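Local atomic coordinates of response regulator (Caulobacter vibrioides, PDB entry 3N0R), a protein that probably regulates the general stress response as an anti-anti-sigma factor, using a receiver domain to control a sigma-like domain that sequesters an anti-sigma factor. Residues A[26-38]-A[72-85]. The protein carries 1 engineered substitution. Numbering follows the deposited sequence. Where two conformers were deposited one is given.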
loop_
_atom_site.group_PDB
_atom_site.type_symbol
_atom_site.label_atom_id
_atom_site.label_comp_id
_atom_site.label_asym_id
_atom_site.label_seq_id
_atom_site.Cartn_x
_atom_site.Cartn_y
_atom_site.Cartn_z
ATOM N N ARG A 26 15.553 -10.944 13.134
ATOM C CA ARG A 26 15.403 -11.245 11.713
ATOM C C ARG A 26 14.107 -10.658 11.161
ATOM O O ARG A 26 14.052 -10.257 9.998
ATOM C CB ARG A 26 15.493 -12.757 11.452
ATOM C CG ARG A 26 16.842 -13.343 11.882
ATOM C CD ARG A 26 17.197 -14.635 11.167
ATOM N NE ARG A 26 16.150 -15.646 11.236
ATOM C CZ ARG A 26 15.910 -16.410 12.296
ATOM N NH1 ARG A 26 16.631 -16.269 13.400
ATOM N NH2 ARG A 26 14.939 -17.311 12.251
ATOM N N LEU A 27 13.072 -10.608 11.999
ATOM C CA LEU A 27 11.761 -10.098 11.580
ATOM C C LEU A 27 11.613 -8.578 11.658
ATOM O O LEU A 27 10.980 -7.967 10.800
ATOM C CB LEU A 27 10.655 -10.704 12.442
ATOM C CG LEU A 27 10.480 -12.213 12.394
ATOM C CD1 LEU A 27 9.406 -12.666 13.378
ATOM C CD2 LEU A 27 10.138 -12.639 10.982
ATOM N N ALA A 28 12.170 -7.978 12.706
ATOM C CA ALA A 28 11.819 -6.606 13.085
ATOM C C ALA A 28 11.959 -5.557 11.973
ATOM O O ALA A 28 11.064 -4.724 11.791
ATOM C CB ALA A 28 12.586 -6.180 14.335
ATOM N N PRO A 29 13.079 -5.577 11.230
ATOM C CA PRO A 29 13.255 -4.523 10.225
ATOM C C PRO A 29 12.190 -4.562 9.127
ATOM O O PRO A 29 11.982 -3.550 8.454
ATOM C CB PRO A 29 14.635 -4.824 9.629
ATOM C CG PRO A 29 15.329 -5.658 10.648
ATOM C CD PRO A 29 14.261 -6.452 11.335
ATOM N N HIS A 30 11.518 -5.697 8.953
ATOM C CA HIS A 30 10.580 -5.877 7.845
ATOM C C HIS A 30 9.137 -5.614 8.237
ATOM O O HIS A 30 8.267 -5.510 7.369
ATOM C CB HIS A 30 10.752 -7.285 7.267
ATOM C CG HIS A 30 12.174 -7.590 6.931
ATOM N ND1 HIS A 30 12.877 -6.855 6.004
ATOM C CD2 HIS A 30 13.043 -8.494 7.440
ATOM C CE1 HIS A 30 14.120 -7.301 5.947
ATOM N NE2 HIS A 30 14.245 -8.294 6.808
ATOM N N LEU A 31 8.878 -5.497 9.539
ATOM C CA LEU A 31 7.507 -5.325 10.013
ATOM C C LEU A 31 6.807 -4.054 9.522
ATOM O O LEU A 31 5.669 -4.131 9.079
ATOM C CB LEU A 31 7.410 -5.469 11.533
ATOM C CG LEU A 31 7.633 -6.904 12.030
ATOM C CD1 LEU A 31 7.889 -6.910 13.529
ATOM C CD2 LEU A 31 6.488 -7.845 11.670
ATOM N N PRO A 32 7.478 -2.892 9.552
ATOM C CA PRO A 32 6.754 -1.707 9.062
ATOM C C PRO A 32 6.299 -1.868 7.612
ATOM O O PRO A 32 5.192 -1.462 7.247
ATOM C CB PRO A 32 7.790 -0.582 9.192
ATOM C CG PRO A 32 8.698 -1.046 10.311
ATOM C CD PRO A 32 8.787 -2.541 10.139
ATOM N N TYR A 33 7.139 -2.479 6.787
ATOM C CA TYR A 33 6.825 -2.574 5.370
ATOM C C TYR A 33 5.763 -3.611 5.038
ATOM O O TYR A 33 4.961 -3.413 4.119
ATOM C CB TYR A 33 8.102 -2.712 4.541
ATOM C CG TYR A 33 9.020 -1.567 4.873
ATOM C CD1 TYR A 33 8.737 -0.285 4.429
ATOM C CD2 TYR A 33 10.118 -1.749 5.705
ATOM C CE1 TYR A 33 9.560 0.782 4.752
ATOM C CE2 TYR A 33 10.940 -0.697 6.042
ATOM C CZ TYR A 33 10.656 0.570 5.564
ATOM O OH TYR A 33 11.474 1.628 5.898
ATOM N N ILE A 34 5.706 -4.695 5.807
ATOM C CA ILE A 34 4.594 -5.616 5.618
ATOM C C ILE A 34 3.278 -4.989 6.101
ATOM O O ILE A 34 2.236 -5.271 5.538
ATOM C CB ILE A 34 4.838 -7.036 6.179
ATOM C CG1 ILE A 34 3.799 -8.002 5.599
ATOM C CG2 ILE A 34 4.854 -7.048 7.703
ATOM C CD1 ILE A 34 4.102 -9.456 5.864
ATOM N N ARG A 35 3.328 -4.086 7.087
ATOM C CA ARG A 35 2.135 -3.289 7.396
ATOM C C ARG A 35 1.725 -2.430 6.199
ATOM O O ARG A 35 0.548 -2.353 5.882
ATOM C CB ARG A 35 2.310 -2.424 8.649
ATOM C CG ARG A 35 2.499 -3.224 9.934
ATOM C CD ARG A 35 2.545 -2.325 11.183
ATOM N NE ARG A 35 2.964 -3.131 12.330
ATOM C CZ ARG A 35 4.177 -3.134 12.872
ATOM N NH1 ARG A 35 5.120 -2.297 12.458
ATOM N NH2 ARG A 35 4.443 -3.981 13.857
ATOM N N ARG A 36 2.688 -1.807 5.519
ATOM C CA ARG A 36 2.372 -1.030 4.328
ATOM C C ARG A 36 1.649 -1.893 3.291
ATOM O O ARG A 36 0.612 -1.505 2.733
ATOM C CB ARG A 36 3.635 -0.413 3.726
ATOM C CG ARG A 36 3.377 0.339 2.425
ATOM C CD ARG A 36 4.647 0.933 1.872
ATOM N NE ARG A 36 5.619 -0.106 1.556
ATOM C CZ ARG A 36 6.918 0.121 1.416
ATOM N NH1 ARG A 36 7.391 1.350 1.570
ATOM N NH2 ARG A 36 7.738 -0.885 1.140
ATOM N N TYR A 37 2.203 -3.072 3.035
ATOM C CA TYR A 37 1.592 -4.019 2.108
ATOM C C TYR A 37 0.167 -4.371 2.530
ATOM O O TYR A 37 -0.765 -4.318 1.722
ATOM C CB TYR A 37 2.456 -5.285 2.048
ATOM C CG TYR A 37 1.880 -6.444 1.259
ATOM C CD1 TYR A 37 1.757 -6.389 -0.126
ATOM C CD2 TYR A 37 1.495 -7.612 1.899
ATOM C CE1 TYR A 37 1.266 -7.463 -0.846
ATOM C CE2 TYR A 37 0.989 -8.692 1.185
ATOM C CZ TYR A 37 0.886 -8.611 -0.188
ATOM O OH TYR A 37 0.404 -9.665 -0.921
ATOM N N ALA A 38 0.001 -4.765 3.791
ATOM C CA ALA A 38 -1.283 -5.258 4.271
ATOM C C ALA A 38 -2.346 -4.165 4.243
ATOM O O ALA A 38 -3.506 -4.431 3.925
ATOM C CB ALA A 38 -1.136 -5.848 5.667
ATOM N N PRO A 72 14.741 -13.798 5.471
ATOM C CA PRO A 72 13.684 -13.548 6.454
ATOM C C PRO A 72 12.543 -12.690 5.901
ATOM O O PRO A 72 11.394 -12.937 6.261
ATOM C CB PRO A 72 14.429 -12.829 7.582
ATOM C CG PRO A 72 15.825 -13.369 7.494
ATOM C CD PRO A 72 16.087 -13.547 6.023
ATOM N N ARG A 73 12.829 -11.711 5.044
ATOM C CA ARG A 73 11.757 -10.873 4.512
ATOM C C ARG A 73 10.779 -11.706 3.678
ATOM O O ARG A 73 9.567 -11.645 3.884
ATOM C CB ARG A 73 12.294 -9.692 3.692
ATOM C CG ARG A 73 11.211 -8.656 3.403
ATOM C CD ARG A 73 11.579 -7.654 2.312
ATOM N NE ARG A 73 10.520 -6.654 2.191
ATOM C CZ ARG A 73 10.225 -5.978 1.084
ATOM N NH1 ARG A 73 10.915 -6.177 -0.032
ATOM N NH2 ARG A 73 9.232 -5.098 1.099
ATOM N N VAL A 74 11.306 -12.488 2.744
ATOM C CA VAL A 74 10.456 -13.336 1.919
ATOM C C VAL A 74 9.702 -14.343 2.801
ATOM O O VAL A 74 8.501 -14.566 2.625
ATOM C CB VAL A 74 11.259 -14.043 0.817
ATOM C CG1 VAL A 74 10.409 -15.074 0.103
ATOM C CG2 VAL A 74 11.813 -13.013 -0.163
ATOM N N ALA A 75 10.413 -14.956 3.745
ATOM C CA ALA A 75 9.802 -15.943 4.632
ATOM C C ALA A 75 8.658 -15.358 5.455
ATOM O O ALA A 75 7.650 -16.024 5.684
ATOM C CB ALA A 75 10.845 -16.566 5.544
ATOM N N LEU A 76 8.820 -14.122 5.917
ATOM C CA LEU A 76 7.775 -13.456 6.693
ATOM C C LEU A 76 6.527 -13.253 5.835
ATOM O O LEU A 76 5.412 -13.509 6.283
ATOM C CB LEU A 76 8.284 -12.107 7.199
ATOM C CG LEU A 76 7.245 -11.179 7.840
ATOM C CD1 LEU A 76 6.557 -11.836 9.024
ATOM C CD2 LEU A 76 7.890 -9.855 8.245
ATOM N N TYR A 77 6.708 -12.770 4.610
ATOM C CA TYR A 77 5.558 -12.588 3.730
ATOM C C TYR A 77 4.893 -13.924 3.400
ATOM O O TYR A 77 3.670 -14.007 3.298
ATOM C CB TYR A 77 5.928 -11.814 2.458
ATOM C CG TYR A 77 6.047 -10.304 2.616
ATOM C CD1 TYR A 77 7.126 -9.744 3.289
ATOM C CD2 TYR A 77 5.118 -9.433 2.041
ATOM C CE1 TYR A 77 7.266 -8.370 3.412
ATOM C CE2 TYR A 77 5.258 -8.049 2.161
ATOM C CZ TYR A 77 6.342 -7.527 2.842
ATOM O OH TYR A 77 6.504 -6.157 2.961
ATOM N N ARG A 78 5.689 -14.979 3.222
ATOM C CA ARG A 78 5.120 -16.296 2.980
ATOM C C ARG A 78 4.224 -16.737 4.144
ATOM O O ARG A 78 3.127 -17.249 3.933
ATOM C CB ARG A 78 6.239 -17.303 2.724
ATOM C CG ARG A 78 5.768 -18.711 2.469
ATOM C CD ARG A 78 6.949 -19.616 2.123
ATOM N NE ARG A 78 6.524 -20.984 1.849
ATOM C CZ ARG A 78 7.351 -22.000 1.633
ATOM N NH1 ARG A 78 8.664 -21.810 1.658
ATOM N NH2 ARG A 78 6.865 -23.209 1.389
ATOM N N VAL A 79 4.690 -16.535 5.374
ATOM C CA VAL A 79 3.887 -16.853 6.552
ATOM C C VAL A 79 2.592 -16.032 6.567
ATOM O O VAL A 79 1.511 -16.564 6.821
ATOM C CB VAL A 79 4.709 -16.646 7.842
ATOM C CG1 VAL A 79 3.801 -16.547 9.057
ATOM C CG2 VAL A 79 5.720 -17.787 7.989
ATOM N N PHE A 80 2.704 -14.735 6.288
ATOM C CA PHE A 80 1.529 -13.872 6.229
ATOM C C PHE A 80 0.506 -14.420 5.226
ATOM O O PHE A 80 -0.688 -14.478 5.505
ATOM C CB PHE A 80 1.963 -12.462 5.831
ATOM C CG PHE A 80 0.838 -11.463 5.796
ATOM C CD1 PHE A 80 0.056 -11.322 4.655
ATOM C CD2 PHE A 80 0.549 -10.672 6.902
ATOM C CE1 PHE A 80 -0.977 -10.406 4.613
ATOM C CE2 PHE A 80 -0.479 -9.739 6.863
ATOM C CZ PHE A 80 -1.254 -9.615 5.732
ATOM N N HIS A 81 0.989 -14.851 4.062
ATOM C CA HIS A 81 0.112 -15.415 3.042
ATOM C C HIS A 81 -0.511 -16.749 3.442
ATOM O O HIS A 81 -1.660 -17.024 3.106
ATOM C CB HIS A 81 0.865 -15.537 1.722
ATOM C CG HIS A 81 0.866 -14.275 0.927
ATOM N ND1 HIS A 81 0.234 -14.192 -0.293
ATOM C CD2 HIS A 81 1.374 -13.044 1.178
ATOM C CE1 HIS A 81 0.354 -12.965 -0.768
ATOM N NE2 HIS A 81 1.024 -12.239 0.109
ATOM N N ALA A 82 0.245 -17.591 4.141
ATOM C CA ALA A 82 -0.298 -18.858 4.642
ATOM C C ALA A 82 -1.456 -18.613 5.612
ATOM O O ALA A 82 -2.477 -19.308 5.574
ATOM C CB ALA A 82 0.802 -19.683 5.323
ATOM N N ILE A 83 -1.290 -17.626 6.489
ATOM C CA ILE A 83 -2.311 -17.327 7.481
ATOM C C ILE A 83 -3.549 -16.691 6.851
ATOM O O ILE A 83 -4.666 -17.116 7.140
ATOM C CB ILE A 83 -1.769 -16.420 8.608
ATOM C CG1 ILE A 83 -0.675 -17.155 9.393
ATOM C CG2 ILE A 83 -2.889 -15.984 9.535
ATOM C CD1 ILE A 83 0.121 -16.264 10.346
ATOM N N TRP A 84 -3.348 -15.696 5.981
ATOM C CA TRP A 84 -4.442 -14.822 5.560
ATOM C C TRP A 84 -4.950 -14.999 4.136
ATOM O O TRP A 84 -6.099 -14.653 3.863
ATOM C CB TRP A 84 -4.062 -13.345 5.776
ATOM C CG TRP A 84 -3.830 -13.001 7.212
ATOM C CD1 TRP A 84 -2.631 -12.742 7.820
ATOM C CD2 TRP A 84 -4.828 -12.906 8.230
ATOM N NE1 TRP A 84 -2.830 -12.501 9.159
ATOM C CE2 TRP A 84 -4.173 -12.596 9.435
ATOM C CE3 TRP A 84 -6.219 -13.061 8.236
ATOM C CZ2 TRP A 84 -4.864 -12.430 10.639
ATOM C CZ3 TRP A 84 -6.903 -12.904 9.431
ATOM C CH2 TRP A 84 -6.227 -12.592 10.616
ATOM N N LEU A 85 -4.108 -15.511 3.239
ATOM C CA LEU A 85 -4.375 -15.367 1.808
ATOM C C LEU A 85 -4.293 -16.686 1.040
ATOM O O LEU A 85 -4.057 -16.696 -0.173
ATOM C CB LEU A 85 -3.418 -14.336 1.193
ATOM C CG LEU A 85 -3.571 -12.913 1.724
ATOM C CD1 LEU A 85 -2.409 -12.039 1.254
ATOM C CD2 LEU A 85 -4.912 -12.320 1.288
HETATM O O HOH W 1 9.092 -5.862 4.668
#
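The ring of Tyr77 carries Ile34 on one face: Ile34 CD1 sits 3.8 Å from the ring centroid, a CH-pi contact. Both torsions of Ile34 are near 180° (chi1 -165°, chi2 169°), so the chain is extended and CD1 lies over the ring centre. Ile34 CD1 also reaches Phe80 CB at 3.7 Å. At the Tyr77 edge, in the ring plane, lies a water. The His30 ring has Arg73 CB over its centre, 3.7 Å from the centroid. Trp84 CD1 covers one face of Phe80, and Ala38 CB meets Phe80 CZ at 3.8 Å. The Tyr37 and Tyr77 rings meet obliquely. Tyr37 OH reaches the edge of the His81 ring and hydrogen-bonds His81 NE2 at 2.8 Å. Leu85 CD1 lies over one His81 face. Leu76 packs its CD1 on Leu27 CD2 and its CD2 on His30 CB.

Helices 31-38 and 72-84 cross at -41°; both lie in the Sigma2 domain of PhyR. The water donates to His30 O and Tyr77 OH and accepts from Arg73 NE, so it ties the His30 carbonyl to two side chains of helix 72-84. Glu126 forms salt bridges with Arg36 and Arg73 and a hydrogen bond with Tyr77 OH. Its carboxylate probably offsets the two nearby guanidinium charges and joins both helices to the region after helix 115-125. An apolar centre is thus flanked by directional polar links.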